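Local coordinates for putative non-ribosomal peptide synthetase (Actinomadura parvosata subsp. kistnae, PDB 6M7L), which has a condensation-domain fold of non-ribosomal peptide synthetases but is probably not an active condensation catalyst, perhaps recruiting partner enzymes instead, at residues 213-218 against 318-323; 375-380 against 411-416. One frame throughout, in Å; residues are numbered along the deposited sequence.

Contact 1 of 2, residues 213-218 against 318-323; sequences EFWRDR and WLALPV
Trp215 and Arg218, on the last turn of helix 207-218, pack against Leu319, Ala320 and Pro322 of strand 317-324 in a small, largely apolar helix-on-strand contact. The axes of the two short segments come no closer than 10.4 Å, at 38° to each other, so long side chains must bridge the space, and Trp215 does most of it. Its CG stands anti to its carbonyl carbon (chi1 -73°), which sends the six-membered ring forward to meet the strand. Leu319 CD1 touches CZ2 obliquely at 4.0 Å, and CZ3 is 4.1 Å from both Ala320 CB and Pro322 CD. The carbonyl oxygen of Ala320 and Pro322 CD sit at the ring edge, near its plane; the small methyl of Ala320 suits a place where the ring comes this close to the backbone. One face of the indole is covered by Phe214 CE2, 3.7 Å above the plane, while NE1 donates to the oxygen of His348. Arg218 contributes only its aliphatic stem: CG lies 3.5 Å from Pro322 CG, and bends at chi2 and chi3 carry the guanidinium to Asp344, whose OD2 it meets through NH1 in a salt bridge; Phe214 CZ lies at the guanidinium edge. Pro322, which has no N-H to give, fits here, consistent with the backbone bonds to strand 292-299 being made by Leu319, Leu321 and Val323. Helix 331-346 closes one flank, its Ala345 touching both Trp215 and Leu319, while Leu321 and Val323 point away from helix 207-218 and pack on helix 272-288.

Contact 2 of 2, residues 375-380 against 411-416; sequences ALQLDE and WLKLLD
Strands 375-380 and 411-416 run parallel, in register from Ala375/Trp411 to Asp379/Leu415, and five backbone hydrogen bonds join them. The oxygens of Ala375, Gln377 and Asp379 accept from the amides of Leu412, Leu414 and Asp416, and the amides of Gln377 and Asp379 donate to Leu412 O and Leu414 O. At the far edge of 411-416, Trp411, Lys413 and Leu415 bond to strand 424-434; at that of 375-380, Leu376 bonds to the backbone of Gly296 and its O to Thr297 OG1. A side-chain bond is added: Trp411 NE1 donates to a lone pair of Gln377 OE1 (2.9 Å), 4° out of the ring plane, the amide turned 89° to the ring. Arg298 N gives OE1 a second donor. Lys413 CE covers one indole face, while the small Ala375 lets its CB meet CD1. A leucine in place of Trp411 would probably leave Gln377 OE1 with one donor fewer and its amide freer to turn. Asp416 OD2 lies 3.7 Å from the like-charged Glu380 OE1, and its salt bridge with Arg418 probably offsets that charge. The intervening chain carries strand 395-399 into the other sheet, a crossing typical of the two-lobed, chloramphenicol acetyltransferase-like condensation fold.

How the contacts relate
Although their centres lie about 20 Å apart, the two contacts meet directly at one corner. Trp318, at the start of segment 318-323, reaches toward the sheet of contact 2: its CH2 lies 3.6 Å from Trp411 CZ2, and its CZ3 is equally close to Ala375 CB, with the two indole planes at about 45°. Strand 292-299 provides the second connection, pairing with the strand of contact 1 through Thr297, Ile295 and Val293 while bonding to segment 375-380 through Gly296, Thr297 and Arg298. Contact 1, centred about 20 Å from the chain centre, therefore attaches helix 207-218 to strands leading inward to contact 2, centred about 12 Å from it.

Contact 1 of 2, residues 213-218 against 318-323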
# COMPACT_ATOMS: atom_id res chain seq x y z
N GLU A 213 17.05 -34.51 -3.69
CA GLU A 213 17.95 -35.07 -4.69
C GLU A 213 18.29 -34.04 -5.76
O GLU A 213 19.41 -34.02 -6.28
CB GLU A 213 17.32 -36.31 -5.33
CG GLU A 213 17.29 -37.52 -4.42
CD GLU A 213 18.67 -37.94 -3.96
OE1 GLU A 213 18.94 -37.89 -2.74
OE2 GLU A 213 19.49 -38.32 -4.83
N PHE A 214 17.33 -33.18 -6.11
CA PHE A 214 17.57 -32.17 -7.14
C PHE A 214 18.70 -31.24 -6.74
O PHE A 214 19.60 -30.96 -7.55
CB PHE A 214 16.29 -31.38 -7.42
CG PHE A 214 16.51 -30.14 -8.23
CD1 PHE A 214 16.61 -30.21 -9.61
CD2 PHE A 214 16.63 -28.90 -7.62
CE1 PHE A 214 16.81 -29.07 -10.37
CE2 PHE A 214 16.83 -27.76 -8.37
CZ PHE A 214 16.92 -27.84 -9.75
N TRP A 215 18.68 -30.74 -5.51
CA TRP A 215 19.68 -29.77 -5.08
C TRP A 215 21.04 -30.40 -4.81
O TRP A 215 22.06 -29.73 -4.98
CB TRP A 215 19.18 -29.02 -3.83
CG TRP A 215 18.09 -28.05 -4.13
CD1 TRP A 215 16.78 -28.15 -3.78
CD2 TRP A 215 18.22 -26.83 -4.87
NE1 TRP A 215 16.08 -27.06 -4.24
CE2 TRP A 215 16.94 -26.24 -4.92
CE3 TRP A 215 19.28 -26.18 -5.50
CZ2 TRP A 215 16.70 -25.03 -5.56
CZ3 TRP A 215 19.05 -24.98 -6.14
CH2 TRP A 215 17.77 -24.41 -6.16
N ARG A 216 21.07 -31.66 -4.38
CA ARG A 216 22.35 -32.36 -4.23
C ARG A 216 23.09 -32.40 -5.55
O ARG A 216 24.24 -31.96 -5.65
CB ARG A 216 22.13 -33.77 -3.69
CG ARG A 216 21.63 -33.83 -2.25
CD ARG A 216 21.61 -35.27 -1.76
NE ARG A 216 21.16 -35.37 -0.37
CZ ARG A 216 21.94 -35.16 0.68
NH1 ARG A 216 23.21 -34.82 0.51
NH2 ARG A 216 21.45 -35.27 1.91
N ASP A 217 22.45 -32.94 -6.59
CA ASP A 217 23.07 -32.99 -7.91
C ASP A 217 23.29 -31.59 -8.47
O ASP A 217 24.26 -31.36 -9.20
CB ASP A 217 22.20 -33.82 -8.86
CG ASP A 217 22.90 -34.12 -10.18
OD1 ASP A 217 24.12 -33.89 -10.28
OD2 ASP A 217 22.21 -34.58 -11.11
N ARG A 218 22.40 -30.65 -8.15
CA ARG A 218 22.56 -29.28 -8.64
C ARG A 218 23.78 -28.61 -8.03
O ARG A 218 24.47 -27.83 -8.70
CB ARG A 218 21.30 -28.47 -8.35
CG ARG A 218 21.27 -27.13 -9.05
CD ARG A 218 21.40 -27.31 -10.55
NE ARG A 218 20.14 -27.73 -11.16
CZ ARG A 218 20.02 -28.10 -12.43
NH1 ARG A 218 18.83 -28.46 -12.90
NH2 ARG A 218 21.08 -28.13 -13.22
N TRP A 318 14.73 -18.53 0.65
CA TRP A 318 15.96 -18.27 -0.08
C TRP A 318 16.16 -19.34 -1.14
O TRP A 318 15.84 -20.51 -0.93
CB TRP A 318 17.16 -18.22 0.87
CG TRP A 318 17.22 -16.94 1.64
CD1 TRP A 318 16.66 -16.69 2.86
CD2 TRP A 318 17.87 -15.72 1.24
NE1 TRP A 318 16.93 -15.39 3.25
CE2 TRP A 318 17.67 -14.78 2.27
CE3 TRP A 318 18.61 -15.34 0.12
CZ2 TRP A 318 18.18 -13.49 2.21
CZ3 TRP A 318 19.12 -14.05 0.06
CH2 TRP A 318 18.90 -13.14 1.10
N LEU A 319 16.69 -18.92 -2.29
CA LEU A 319 16.82 -19.80 -3.45
C LEU A 319 18.23 -19.69 -4.01
O LEU A 319 18.64 -18.61 -4.45
CB LEU A 319 15.79 -19.44 -4.53
CG LEU A 319 15.34 -20.57 -5.45
CD1 LEU A 319 14.68 -21.67 -4.63
CD2 LEU A 319 14.40 -20.05 -6.52
N ALA A 320 18.96 -20.79 -3.98
CA ALA A 320 20.27 -20.84 -4.62
C ALA A 320 20.11 -20.97 -6.13
O ALA A 320 19.20 -21.66 -6.61
CB ALA A 320 21.09 -22.02 -4.08
N LEU A 321 20.98 -20.29 -6.87
CA LEU A 321 20.93 -20.27 -8.33
C LEU A 321 22.30 -20.61 -8.90
O LEU A 321 22.95 -19.77 -9.53
CB LEU A 321 20.45 -18.91 -8.84
CG LEU A 321 19.16 -18.37 -8.22
CD1 LEU A 321 18.86 -16.97 -8.73
CD2 LEU A 321 17.99 -19.31 -8.49
N PRO A 322 22.76 -21.85 -8.70
CA PRO A 322 24.10 -22.22 -9.18
C PRO A 322 24.17 -22.23 -10.70
O PRO A 322 23.34 -22.85 -11.36
CB PRO A 322 24.32 -23.62 -8.59
CG PRO A 322 22.94 -24.15 -8.43
CD PRO A 322 22.09 -22.98 -8.04
N VAL A 323 25.17 -21.55 -11.24
CA VAL A 323 25.39 -21.46 -12.68
C VAL A 323 26.77 -22.01 -12.98
O VAL A 323 27.76 -21.62 -12.35
CB VAL A 323 25.24 -20.02 -13.19
CG1 VAL A 323 25.76 -19.91 -14.61
CG2 VAL A 323 23.78 -19.58 -13.12

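Contact 2 of 2, residues 375-380 against 411-416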
# COMPACT_ATOMS: atom_id res chain seq x y z
N ALA A 375 23.87 -12.33 -3.03
CA ALA A 375 22.45 -12.43 -3.35
C ALA A 375 22.04 -11.25 -4.21
O ALA A 375 22.64 -10.17 -4.16
CB ALA A 375 21.59 -12.49 -2.08
N LEU A 376 21.00 -11.46 -5.02
CA LEU A 376 20.54 -10.47 -5.98
C LEU A 376 19.04 -10.30 -5.85
O LEU A 376 18.29 -11.28 -5.87
CB LEU A 376 20.91 -10.88 -7.41
CG LEU A 376 20.25 -10.10 -8.55
CD1 LEU A 376 20.60 -8.62 -8.48
CD2 LEU A 376 20.65 -10.69 -9.89
N GLN A 377 18.60 -9.05 -5.72
CA GLN A 377 17.19 -8.69 -5.79
C GLN A 377 16.99 -7.71 -6.94
O GLN A 377 17.66 -6.68 -7.00
CB GLN A 377 16.69 -8.07 -4.48
CG GLN A 377 17.08 -8.81 -3.22
CD GLN A 377 16.70 -10.28 -3.25
OE1 GLN A 377 17.47 -11.14 -2.82
NE2 GLN A 377 15.50 -10.58 -3.74
N LEU A 378 16.07 -8.04 -7.84
CA LEU A 378 15.69 -7.16 -8.94
C LEU A 378 14.19 -6.95 -8.86
O LEU A 378 13.41 -7.87 -9.11
CB LEU A 378 16.10 -7.75 -10.29
CG LEU A 378 15.98 -6.82 -11.50
CD1 LEU A 378 17.18 -6.99 -12.42
CD2 LEU A 378 14.69 -7.07 -12.25
N ASP A 379 13.78 -5.73 -8.50
CA ASP A 379 12.39 -5.41 -8.25
C ASP A 379 11.87 -4.43 -9.29
O ASP A 379 12.58 -3.50 -9.69
CB ASP A 379 12.20 -4.82 -6.85
CG ASP A 379 12.70 -5.74 -5.76
OD1 ASP A 379 12.52 -6.97 -5.90
OD2 ASP A 379 13.28 -5.23 -4.78
N GLU A 380 10.64 -4.64 -9.73
CA GLU A 380 9.93 -3.62 -10.49
C GLU A 380 9.47 -2.53 -9.54
O GLU A 380 9.22 -2.77 -8.35
CB GLU A 380 8.73 -4.23 -11.22
CG GLU A 380 8.88 -5.69 -11.62
CD GLU A 380 9.85 -5.90 -12.77
OE1 GLU A 380 10.96 -6.42 -12.54
OE2 GLU A 380 9.49 -5.55 -13.92
N TRP A 411 24.96 -8.09 -1.28
CA TRP A 411 23.53 -8.18 -1.57
C TRP A 411 23.20 -7.06 -2.55
O TRP A 411 23.07 -5.90 -2.16
CB TRP A 411 22.69 -8.09 -0.30
CG TRP A 411 21.32 -8.68 -0.47
CD1 TRP A 411 20.80 -9.21 -1.60
CD2 TRP A 411 20.31 -8.79 0.54
NE1 TRP A 411 19.52 -9.66 -1.37
CE2 TRP A 411 19.19 -9.41 -0.06
CE3 TRP A 411 20.23 -8.43 1.89
CZ2 TRP A 411 18.02 -9.68 0.64
CZ3 TRP A 411 19.07 -8.70 2.58
CH2 TRP A 411 17.98 -9.32 1.95
N LEU A 412 23.06 -7.42 -3.83
CA LEU A 412 22.77 -6.44 -4.88
C LEU A 412 21.25 -6.31 -5.02
O LEU A 412 20.58 -7.25 -5.47
CB LEU A 412 23.42 -6.87 -6.19
CG LEU A 412 23.15 -5.95 -7.38
CD1 LEU A 412 23.60 -4.53 -7.09
CD2 LEU A 412 23.85 -6.50 -8.62
N LYS A 413 20.72 -5.16 -4.63
CA LYS A 413 19.30 -4.86 -4.71
C LYS A 413 19.09 -3.76 -5.74
O LYS A 413 19.58 -2.64 -5.56
CB LYS A 413 18.76 -4.43 -3.35
CG LYS A 413 19.00 -5.43 -2.23
CD LYS A 413 18.91 -4.75 -0.87
CE LYS A 413 18.71 -5.76 0.25
NZ LYS A 413 18.85 -5.15 1.60
N LEU A 414 18.37 -4.08 -6.82
CA LEU A 414 18.21 -3.15 -7.93
C LEU A 414 16.74 -2.94 -8.25
O LEU A 414 15.93 -3.87 -8.15
CB LEU A 414 18.95 -3.66 -9.17
CG LEU A 414 20.47 -3.69 -9.04
CD1 LEU A 414 21.10 -4.43 -10.21
CD2 LEU A 414 21.01 -2.28 -8.94
N LEU A 415 16.40 -1.71 -8.64
CA LEU A 415 15.07 -1.36 -9.11
C LEU A 415 15.06 -1.34 -10.63
O LEU A 415 15.88 -0.65 -11.25
CB LEU A 415 14.63 -0.01 -8.55
CG LEU A 415 14.04 0.01 -7.14
CD1 LEU A 415 13.90 1.44 -6.65
CD2 LEU A 415 12.70 -0.70 -7.12
N ASP A 416 14.13 -2.09 -11.22
CA ASP A 416 14.01 -2.19 -12.68
C ASP A 416 13.00 -1.15 -13.15
O ASP A 416 11.81 -1.43 -13.35
CB ASP A 416 13.62 -3.61 -13.07
CG ASP A 416 13.64 -3.83 -14.57
OD1 ASP A 416 14.13 -2.94 -15.30
OD2 ASP A 416 13.16 -4.89 -15.02